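PDB 2FSQ: Atu0111 protein from Agrobacterium tumefaciens, which is of unknown function but carries a DUF1868 region of the 2H clan, and so may resemble the 2H phosphoesterases. Local coordinates for residues P196-Q199 with A200-E204. Numbering follows the deposited sequence.
Sequences PRWQ and AMLDE. With ACY (acetic acid), chain C.
P196 to E204 form one unbroken run of alpha helix, in which the carbonyls of P196, R197, W198 and Q199 accept hydrogen bonds from the amide nitrogens of A200, M201, L202 and D203 in turn. The shortest of these i to i+4 bonds joins L202 N to W198 O at 2.8 Å. On the buried side, the methyl CE of M201, a selenomethionine here, rests against the benzo part of the W198 indole, 3.5 Å from both CE3 and CZ3. M201 starts out extended, CG anti to its own amide nitrogen (chi1 178°), then bends at chi2 and chi3, which carries CE to the ring. L202 reaches the same indole less closely, with CD1 near the ring plane at the edge, 4.3 Å from W198 CE3. This face of helix 195-212 packs on helix 54-67, where F66 touches both M201 and L202, and on M69 and E71 just beyond it. E71 OE1 accepts a hydrogen bond from W198 NE1 and forms a salt bridge with R197 NH1. R197 also turns the NE and NH2 edge of its guanidinium to an acetate, probably from the crystallisation liquor: R197 NE donates a nearly straight hydrogen bond (173°) to acetate O at 3.0 Å, and NH2 donates one to acetate OXT at 2.9 Å, the acetate carbon lying in the guanidinium plane.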
loop_
_atom_site.group_PDB
_atom_site.type_symbol
_atom_site.label_atom_id
_atom_site.label_comp_id
_atom_site.label_asym_id
_atom_site.label_seq_id
_atom_site.Cartn_x
_atom_site.Cartn_y
_atom_site.Cartn_z
ATOM N N PRO A 196 15.327 -5.462 -18.634
ATOM C CA PRO A 196 14.724 -4.872 -19.840
ATOM C C PRO A 196 13.373 -5.497 -20.218
ATOM O O PRO A 196 12.454 -4.790 -20.650
ATOM C CB PRO A 196 15.785 -5.127 -20.924
ATOM C CG PRO A 196 17.095 -5.156 -20.143
ATOM C CD PRO A 196 16.713 -5.919 -18.881
ATOM N N ARG A 197 13.216 -6.794 -20.009
ATOM C CA ARG A 197 11.937 -7.433 -20.274
ATOM C C ARG A 197 10.842 -6.917 -19.318
ATOM O O ARG A 197 9.739 -6.579 -19.753
ATOM C CB ARG A 197 12.087 -8.966 -20.180
ATOM C CG ARG A 197 10.764 -9.705 -20.034
ATOM C CD ARG A 197 10.819 -11.223 -20.241
ATOM N NE ARG A 197 11.944 -11.838 -19.565
ATOM C CZ ARG A 197 11.933 -12.219 -18.287
ATOM N NH1 ARG A 197 10.846 -12.044 -17.534
ATOM N NH2 ARG A 197 13.024 -12.752 -17.751
ATOM N N TRP A 198 11.143 -6.854 -18.021
ATOM C CA TRP A 198 10.187 -6.273 -17.086
ATOM C C TRP A 198 9.837 -4.842 -17.480
ATOM O O TRP A 198 8.674 -4.467 -17.433
ATOM C CB TRP A 198 10.702 -6.341 -15.648
ATOM C CG TRP A 198 10.345 -7.631 -14.997
ATOM C CD1 TRP A 198 11.022 -8.821 -15.092
ATOM C CD2 TRP A 198 9.217 -7.879 -14.146
ATOM N NE1 TRP A 198 10.374 -9.798 -14.360
ATOM C CE2 TRP A 198 9.256 -9.249 -13.780
ATOM C CE3 TRP A 198 8.154 -7.086 -13.687
ATOM C CZ2 TRP A 198 8.303 -9.826 -12.926
ATOM C CZ3 TRP A 198 7.196 -7.671 -12.846
ATOM C CH2 TRP A 198 7.274 -9.032 -12.490
ATOM N N GLN A 199 10.828 -4.037 -17.846
ATOM C CA GLN A 199 10.509 -2.655 -18.216
ATOM C C GLN A 199 9.559 -2.598 -19.407
ATOM O O GLN A 199 8.610 -1.795 -19.430
ATOM C CB GLN A 199 11.746 -1.837 -18.528
ATOM C CG GLN A 199 11.393 -0.348 -18.681
ATOM C CD GLN A 199 10.796 0.240 -17.409
ATOM O OE1 GLN A 199 9.639 0.741 -17.382
ATOM N NE2 GLN A 199 11.566 0.171 -16.346
ATOM N N ALA A 200 9.802 -3.441 -20.403
ATOM C CA ALA A 200 8.951 -3.415 -21.569
ATOM C C ALA A 200 7.518 -3.802 -21.194
ATOM O O ALA A 200 6.557 -3.164 -21.644
ATOM C CB ALA A 200 9.512 -4.352 -22.631
HETATM N N MSE A 201 7.368 -4.828 -20.352
HETATM C CA MSE A 201 6.047 -5.245 -19.921
HETATM C C MSE A 201 5.389 -4.177 -19.049
HETATM O O MSE A 201 4.197 -3.898 -19.213
HETATM C CB MSE A 201 6.101 -6.588 -19.184
HETATM C CG MSE A 201 4.747 -7.067 -18.662
HETATM SE SE MSE A 201 4.235 -6.367 -16.906
HETATM C CE MSE A 201 5.445 -7.450 -15.821
ATOM N N LEU A 202 6.150 -3.565 -18.138
ATOM C CA LEU A 202 5.564 -2.548 -17.238
ATOM C C LEU A 202 5.056 -1.356 -18.057
ATOM O O LEU A 202 3.997 -0.808 -17.782
ATOM C CB LEU A 202 6.585 -2.086 -16.197
ATOM C CG LEU A 202 6.943 -3.180 -15.183
ATOM C CD1 LEU A 202 8.228 -2.842 -14.434
ATOM C CD2 LEU A 202 5.809 -3.414 -14.193
ATOM N N ASP A 203 5.805 -0.997 -19.098
ATOM C CA ASP A 203 5.418 0.119 -19.961
ATOM C C ASP A 203 4.109 -0.211 -20.660
ATOM O O ASP A 203 3.162 0.593 -20.668
ATOM C CB ASP A 203 6.502 0.393 -21.011
ATOM C CG ASP A 203 7.740 1.058 -20.436
ATOM O OD1 ASP A 203 7.700 1.531 -19.278
ATOM O OD2 ASP A 203 8.771 1.088 -21.156
ATOM N N GLU A 204 4.039 -1.405 -21.229
ATOM C CA GLU A 204 2.869 -1.812 -22.000
ATOM C C GLU A 204 1.650 -1.911 -21.069
ATOM O O GLU A 204 0.563 -1.426 -21.396
ATOM C CB GLU A 204 3.149 -3.147 -22.713
ATOM C CG GLU A 204 2.017 -3.675 -23.586
ATOM C CD GLU A 204 2.436 -4.874 -24.404
ATOM O OE1 GLU A 204 3.114 -4.667 -25.435
ATOM O OE2 GLU A 204 2.058 -6.010 -24.029
HETATM C C ACY C . 15.564 -12.135 -20.361
HETATM O O ACY C . 14.508 -12.052 -21.034
HETATM O OXT ACY C . 15.576 -12.379 -19.138
HETATM C CH3 ACY C . 16.898 -11.926 -21.022
#